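Local coordinates for putrescine aminotransferase (Halomonas elongata DSM 2581, PDB 6GWI), which probably catalyses pyridoxal-5'-phosphate-dependent transfer of an amino group, with putrescine as its presumed amino donor, at residues B[2-5]-B[6-10]; B[135-138]-B[139-142]; B[436-439]-B[440-443]. All coordinates share one frame; numbering follows the deposited sequence.

In the fold
The three contacts are local and lie apart on the subunit. Contact 1 starts helix 4-14 at the N-terminus and also meets the second subunit. Contact 2 is the loop that leaves helix 117-134 and enters strand 142-146. Contact 3 lies on the C-terminal helix 429-450. The centres of contacts 1 and 3 are 31 Å apart. Contact 2 is 54 Å from contact 1 and 52 Å from contact 3, centre to centre, across the middle of the chain from both. None of their residues belongs to the pyridoxal-5'-phosphate pocket. Contact 2 is linked to it through helix 117-134, whose N-terminal end carries the pocket residues G117, S118 and N121.

Contact 1 of 3, residues B[2-5]-B[6-10]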
loop_
_atom_site.group_PDB
_atom_site.type_symbol
_atom_site.label_atom_id
_atom_site.label_comp_id
_atom_site.label_asym_id
_atom_site.label_seq_id
_atom_site.Cartn_x
_atom_site.Cartn_y
_atom_site.Cartn_z
ATOM N N MET B 2 19.961 24.168 -4.723
ATOM C CA MET B 2 20.199 23.080 -5.713
ATOM C C MET B 2 19.648 23.431 -7.092
ATOM O O MET B 2 18.571 24.011 -7.219
ATOM C CB MET B 2 19.575 21.769 -5.230
ATOM C CG MET B 2 20.331 21.107 -4.095
ATOM S SD MET B 2 19.853 19.387 -3.854
ATOM C CE MET B 2 20.537 18.642 -5.329
ATOM N N GLN B 3 20.408 23.066 -8.118
ATOM C CA GLN B 3 20.069 23.286 -9.515
ATOM C C GLN B 3 19.492 22.010 -10.116
ATOM O O GLN B 3 19.629 20.918 -9.560
ATOM C CB GLN B 3 21.297 23.739 -10.307
ATOM C CG GLN B 3 21.832 25.095 -9.878
ATOM C CD GLN B 3 23.205 25.382 -10.446
ATOM O OE1 GLN B 3 24.121 24.569 -10.327
ATOM N NE2 GLN B 3 23.356 26.543 -11.072
ATOM N N THR B 4 18.817 22.167 -11.259
ATOM C CA THR B 4 18.133 21.039 -11.884
ATOM C C THR B 4 19.063 19.839 -12.017
ATOM O O THR B 4 18.713 18.721 -11.625
ATOM C CB THR B 4 17.608 21.450 -13.263
ATOM O OG1 THR B 4 16.674 22.529 -13.122
ATOM C CG2 THR B 4 16.934 20.272 -13.970
ATOM N N GLN B 5 20.263 20.057 -12.558
ATOM C CA GLN B 5 21.180 18.946 -12.784
ATOM C C GLN B 5 21.641 18.309 -11.478
ATOM O O GLN B 5 21.970 17.117 -11.460
ATOM C CB GLN B 5 22.372 19.428 -13.616
ATOM C CG GLN B 5 23.295 20.415 -12.912
ATOM C CD GLN B 5 22.854 21.859 -13.126
ATOM O OE1 GLN B 5 21.670 22.133 -13.323
ATOM N NE2 GLN B 5 23.807 22.784 -13.102
ATOM N N ASP B 6 21.658 19.066 -10.377
ATOM C CA ASP B 6 21.984 18.473 -9.083
ATOM C C ASP B 6 20.899 17.497 -8.649
ATOM O O ASP B 6 21.192 16.371 -8.232
ATOM C CB ASP B 6 22.169 19.563 -8.025
ATOM C CG ASP B 6 23.306 20.506 -8.351
ATOM O OD1 ASP B 6 24.325 20.043 -8.903
ATOM O OD2 ASP B 6 23.173 21.714 -8.059
ATOM N N TYR B 7 19.636 17.929 -8.709
ATOM C CA TYR B 7 18.516 17.026 -8.477
ATOM C C TYR B 7 18.613 15.789 -9.358
ATOM O O TYR B 7 18.441 14.659 -8.888
ATOM C CB TYR B 7 17.197 17.754 -8.751
ATOM C CG TYR B 7 16.750 18.673 -7.641
ATOM C CD1 TYR B 7 16.576 18.193 -6.352
ATOM C CD2 TYR B 7 16.498 20.020 -7.880
ATOM C CE1 TYR B 7 16.165 19.023 -5.330
ATOM C CE2 TYR B 7 16.085 20.862 -6.859
ATOM C CZ TYR B 7 15.922 20.353 -5.585
ATOM O OH TYR B 7 15.514 21.165 -4.552
ATOM N N GLN B 8 18.867 15.990 -10.655
ATOM C CA GLN B 8 18.884 14.871 -11.590
ATOM C C GLN B 8 19.986 13.880 -11.238
ATOM O O GLN B 8 19.784 12.663 -11.310
ATOM C CB GLN B 8 19.056 15.386 -13.021
ATOM C CG GLN B 8 17.869 16.194 -13.547
ATOM C CD GLN B 8 18.107 16.763 -14.938
ATOM O OE1 GLN B 8 19.186 17.275 -15.238
ATOM N NE2 GLN B 8 17.092 16.682 -15.792
ATOM N N ALA B 9 21.157 14.383 -10.843
ATOM C CA ALA B 9 22.272 13.492 -10.541
ATOM C C ALA B 9 21.996 12.673 -9.286
ATOM O O ALA B 9 22.229 11.459 -9.264
ATOM C CB ALA B 9 23.562 14.300 -10.395
ATOM N N LEU B 10 21.504 13.321 -8.224
ATOM C CA LEU B 10 21.126 12.588 -7.019
ATOM C C LEU B 10 20.002 11.605 -7.311
ATOM O O LEU B 10 20.025 10.459 -6.846
ATOM C CB LEU B 10 20.690 13.554 -5.918
ATOM C CG LEU B 10 21.780 14.284 -5.133
ATOM C CD1 LEU B 10 21.125 15.213 -4.121
ATOM C CD2 LEU B 10 22.736 13.330 -4.441
#
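M2 and Y7 both turn CG back beside their own backbone N, with chi1 of -74° and -78°. The Y7 torsion swings its ring beneath M2 CB, which lies over one face toward the rim; the M2 torsion directs CG and SD. The nearest pair there is M2 CB and Y7 CZ at 3.9 Å, a CH-pi contact. The M2 chain then runs extended and bends at chi3 (70°). M2 SD passes obliquely by the ring, 4.0 Å from Y7 CE1, as a Met-aromatic contact. The bend brings M2 CE back to the helix. M2 CE lies against D6 CB, a close approach of 3.3 Å, and reaches L10 CD1 at 3.7 Å.

Q3 is the N-cap of helix 4-14. Its backbone N donates to D6 OD2 (3.1 Å), which it meets on the anti side, somewhat out of the carboxylate plane. This is the N3 half of a capping box. The D6 carboxylate sits at the start of the helix, where the helix dipole would probably favour its negative charge. The Q3 carbonyl begins the regular bonding: Q3 O accepts a hydrogen bond from Y7 N at 3.1 Å, and D6 N adds a weak bond to the same atom. T4 O then takes a bond from Q8 N, and Q5 O one from A9 N.

T4 and Q8 point the same way on another side of the helix. T4 CG2 lies 3.8 Å from Q8 CD. Their polar ends bind elsewhere: T4 OG1 bonds to S44 OG, and Q8 NE2 donates to S30 O. The Q8 CG methylene also rests against the T4 carbonyl, 3.3 Å from T4 O. The side bearing M2, Y7 and L10 faces the second subunit, where R95 of that subunit packs on M2 and Y7, and its E98 packs on L10.

Contact 2 of 3, residues B[135-138]-B[139-142]; sequences KGQP and DKQW
The flat amide of Q137 meets K140 through its oxygen, with Q137 OE1 3.2 Å from K140 CD. The Q137 peptide carbonyl is approached from above its plane: K140 N donates to Q137 O at 3.1 Å, about 50° out of that plane. This bond closes a type I beta turn from Q137 to K140, with P138 and D139 at its corners. The turn joins helix 117-134 to strand 142-146, an alpha-to-beta connection in the parallel-sheet part of the fold. Just before it, G136 ends the helix in a Schellman motif, with the positive phi that glycine readily adopts. K140 is the centre of an inverse gamma turn that leads on toward the strand.

The Q137 and K140 side chains lie side by side and point the same way. The K140 chain is extended at chi2, then bends at chi3 (95°) and again at chi4. The bends turn the buried NZ to backbone oxygens outside the loop. It donates to V217 O and D250 O, with a weaker bond to E214 O, and K140 makes a cation-pi contact with W132. Several carbonyls thus hold the ammonium group.

Q141 packs on P172 of the second subunit. Its extended chain passes the turn, and Q141 CG lies 3.2 Å from P138 O.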
loop_
_atom_site.group_PDB
_atom_site.type_symbol
_atom_site.label_atom_id
_atom_site.label_comp_id
_atom_site.label_asym_id
_atom_site.label_seq_id
_atom_site.Cartn_x
_atom_site.Cartn_y
_atom_site.Cartn_z
ATOM N N LYS B 135 -19.316 -19.408 2.865
ATOM C CA LYS B 135 -20.587 -19.902 2.348
ATOM C C LYS B 135 -20.607 -21.413 2.156
ATOM O O LYS B 135 -21.624 -21.940 1.689
ATOM C CB LYS B 135 -20.917 -19.248 1.002
ATOM C CG LYS B 135 -20.932 -17.727 1.000
ATOM C CD LYS B 135 -22.111 -17.136 1.759
ATOM C CE LYS B 135 -23.429 -17.352 1.037
ATOM N NZ LYS B 135 -24.562 -16.769 1.816
ATOM N N GLY B 136 -19.516 -22.110 2.468
ATOM C CA GLY B 136 -19.443 -23.537 2.232
ATOM C C GLY B 136 -19.140 -23.918 0.802
ATOM O O GLY B 136 -19.392 -25.061 0.411
ATOM N N GLN B 137 -18.595 -22.999 0.010
ATOM C CA GLN B 137 -18.310 -23.235 -1.406
ATOM C C GLN B 137 -16.857 -22.885 -1.689
ATOM O O GLN B 137 -16.559 -21.916 -2.397
ATOM C CB GLN B 137 -19.262 -22.415 -2.277
ATOM C CG GLN B 137 -20.718 -22.754 -2.044
ATOM C CD GLN B 137 -21.646 -22.030 -2.991
ATOM O OE1 GLN B 137 -21.614 -22.241 -4.203
ATOM N NE2 GLN B 137 -22.473 -21.152 -2.439
ATOM N N PRO B 138 -15.918 -23.677 -1.159
ATOM C CA PRO B 138 -14.496 -23.320 -1.271
ATOM C C PRO B 138 -13.923 -23.474 -2.672
ATOM O O PRO B 138 -12.792 -23.028 -2.907
ATOM C CB PRO B 138 -13.820 -24.280 -0.283
ATOM C CG PRO B 138 -14.703 -25.482 -0.299
ATOM C CD PRO B 138 -16.110 -24.957 -0.449
ATOM N N ASP B 139 -14.653 -24.079 -3.608
ATOM C CA ASP B 139 -14.181 -24.175 -4.981
ATOM C C ASP B 139 -14.543 -22.955 -5.820
ATOM O O ASP B 139 -14.038 -22.825 -6.941
ATOM C CB ASP B 139 -14.757 -25.429 -5.654
ATOM C CG ASP B 139 -14.292 -26.719 -4.997
ATOM O OD1 ASP B 139 -13.120 -26.794 -4.573
ATOM O OD2 ASP B 139 -15.103 -27.665 -4.913
ATOM N N LYS B 140 -15.384 -22.058 -5.306
ATOM C CA LYS B 140 -15.709 -20.797 -5.976
ATOM C C LYS B 140 -14.571 -19.817 -5.727
ATOM O O LYS B 140 -14.587 -19.043 -4.768
ATOM C CB LYS B 140 -17.041 -20.242 -5.484
ATOM C CG LYS B 140 -18.241 -20.749 -6.272
ATOM C CD LYS B 140 -19.563 -20.230 -5.721
ATOM C CE LYS B 140 -20.054 -18.980 -6.442
ATOM N NZ LYS B 140 -20.293 -19.206 -7.891
ATOM N N GLN B 141 -13.557 -19.865 -6.596
ATOM C CA GLN B 141 -12.325 -19.129 -6.361
ATOM C C GLN B 141 -11.928 -18.212 -7.512
ATOM O O GLN B 141 -11.218 -17.222 -7.304
ATOM C CB GLN B 141 -11.162 -20.100 -6.137
ATOM C CG GLN B 141 -11.360 -21.123 -5.059
ATOM C CD GLN B 141 -10.219 -22.119 -5.022
ATOM O OE1 GLN B 141 -9.393 -22.098 -4.112
ATOM N NE2 GLN B 141 -10.159 -22.990 -6.025
ATOM N N TRP B 142 -12.361 -18.536 -8.728
ATOM C CA TRP B 142 -11.853 -17.845 -9.904
ATOM C C TRP B 142 -12.374 -16.416 -9.983
ATOM O O TRP B 142 -13.551 -16.148 -9.725
ATOM C CB TRP B 142 -12.233 -18.604 -11.176
ATOM C CG TRP B 142 -11.331 -19.764 -11.473
ATOM C CD1 TRP B 142 -11.436 -21.030 -10.975
ATOM C CD2 TRP B 142 -10.186 -19.768 -12.339
ATOM N NE1 TRP B 142 -10.431 -21.822 -11.476
ATOM C CE2 TRP B 142 -9.650 -21.071 -12.315
ATOM C CE3 TRP B 142 -9.564 -18.799 -13.133
ATOM C CZ2 TRP B 142 -8.524 -21.428 -13.051
ATOM C CZ3 TRP B 142 -8.446 -19.158 -13.865
ATOM C CH2 TRP B 142 -7.937 -20.460 -13.818
#

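Contact 3 of 3, residues B[436-439]-B[440-443]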
loop_
_atom_site.group_PDB
_atom_site.type_symbol
_atom_site.label_atom_id
_atom_site.label_comp_id
_atom_site.label_asym_id
_atom_site.label_seq_id
_atom_site.Cartn_x
_atom_site.Cartn_y
_atom_site.Cartn_z
ATOM N N VAL B 436 -7.307 22.539 -24.892
ATOM C CA VAL B 436 -7.588 22.087 -26.251
ATOM C C VAL B 436 -6.698 22.810 -27.256
ATOM O O VAL B 436 -6.204 22.203 -28.214
ATOM C CB VAL B 436 -9.084 22.271 -26.569
ATOM C CG1 VAL B 436 -9.373 21.934 -28.025
ATOM C CG2 VAL B 436 -9.926 21.405 -25.635
ATOM N N GLU B 437 -6.488 24.115 -27.066
ATOM C CA GLU B 437 -5.606 24.861 -27.958
ATOM C C GLU B 437 -4.194 24.286 -27.939
ATOM O O GLU B 437 -3.575 24.092 -28.991
ATOM C CB GLU B 437 -5.589 26.340 -27.566
ATOM C CG GLU B 437 -6.930 27.040 -27.726
ATOM C CD GLU B 437 -6.962 28.402 -27.059
ATOM O OE1 GLU B 437 -5.882 28.914 -26.695
ATOM O OE2 GLU B 437 -8.067 28.961 -26.899
ATOM N N LEU B 438 -3.664 24.013 -26.744
ATOM C CA LEU B 438 -2.329 23.433 -26.650
ATOM C C LEU B 438 -2.300 22.041 -27.266
ATOM O O LEU B 438 -1.324 21.664 -27.926
ATOM C CB LEU B 438 -1.881 23.376 -25.192
ATOM C CG LEU B 438 -1.597 24.707 -24.499
ATOM C CD1 LEU B 438 -1.410 24.487 -23.008
ATOM C CD2 LEU B 438 -0.366 25.362 -25.103
ATOM N N ALA B 439 -3.366 21.265 -27.065
ATOM C CA ALA B 439 -3.462 19.955 -27.698
ATOM C C ALA B 439 -3.376 20.075 -29.215
ATOM O O ALA B 439 -2.608 19.356 -29.865
ATOM C CB ALA B 439 -4.767 19.274 -27.284
ATOM N N ARG B 440 -4.144 21.002 -29.796
ATOM C CA ARG B 440 -4.152 21.147 -31.247
ATOM C C ARG B 440 -2.778 21.553 -31.762
ATOM O O ARG B 440 -2.318 21.054 -32.795
ATOM C CB ARG B 440 -5.189 22.190 -31.663
ATOM C CG ARG B 440 -5.398 22.291 -33.165
ATOM C CD ARG B 440 -6.428 23.357 -33.509
ATOM N NE ARG B 440 -7.728 23.115 -32.889
ATOM C CZ ARG B 440 -8.710 22.391 -33.415
ATOM N NH1 ARG B 440 -8.566 21.802 -34.595
ATOM N NH2 ARG B 440 -9.847 22.257 -32.747
ATOM N N ARG B 441 -2.104 22.459 -31.048
ATOM C CA ARG B 441 -0.758 22.864 -31.437
ATOM C C ARG B 441 0.184 21.668 -31.462
ATOM O O ARG B 441 0.965 21.502 -32.407
ATOM C CB ARG B 441 -0.251 23.940 -30.475
ATOM C CG ARG B 441 1.032 24.632 -30.905
ATOM C CD ARG B 441 1.288 25.868 -30.047
ATOM N NE ARG B 441 0.145 26.780 -30.057
ATOM C CZ ARG B 441 -0.092 27.705 -29.132
ATOM N NH1 ARG B 441 0.730 27.852 -28.100
ATOM N NH2 ARG B 441 -1.162 28.481 -29.235
ATOM N N ALA B 442 0.113 20.810 -30.440
ATOM C CA ALA B 442 0.950 19.616 -30.413
ATOM C C ALA B 442 0.544 18.638 -31.508
ATOM O O ALA B 442 1.402 17.986 -32.116
ATOM C CB ALA B 442 0.866 18.950 -29.040
ATOM N N LEU B 443 -0.758 18.517 -31.772
ATOM C CA LEU B 443 -1.206 17.655 -32.858
ATOM C C LEU B 443 -0.697 18.169 -34.198
ATOM O O LEU B 443 -0.230 17.388 -35.035
ATOM C CB LEU B 443 -2.730 17.560 -32.860
ATOM C CG LEU B 443 -3.384 16.794 -31.710
ATOM C CD1 LEU B 443 -4.880 17.061 -31.714
ATOM C CD2 LEU B 443 -3.104 15.306 -31.811
#
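Backbone hydrogen bonds join V436-A439 to R440-L443. R440 N donates to V436 O at 2.9 Å, and R441 N to E437 O at 3.0 Å. A442 N then bonds to L438 O, and L443 N to A439 O at 2.8 Å. These are successive bonds from N of residue i+4 to O of residue i, over about two turns of alpha helix.

Side-chain touches between the two halves are few and are van der Waals contacts of carbon with polar groups. L443 CG leans on the A439 carbonyl, 3.3 Å from A439 O. L438 CD2 approaches the R441 guanidinium obliquely and lies 4.0 Å from R441 NH1. R441 sets CG beside its carbonyl carbon (chi1 -169°), runs extended, and bends at chi3 to reach this place.

The helix is 429-450, the last of the chain. Its buried side packs within the C-terminal part of the fold: A442 and L443 touch helix 397-407, L443 also meets strand 376-381, and V436 rests on helix 342-359.

Polar contacts of the R440 side chain reach outward from the two segments. The R440 chain bends at chi3, and its NH2 donates to S360 O. R440 NH1 makes a long, weak ion pair with D363 OD2. The charged ends of E437 and R441 are not in contact, with E437 OE1 5.4 Å from R441 NH2.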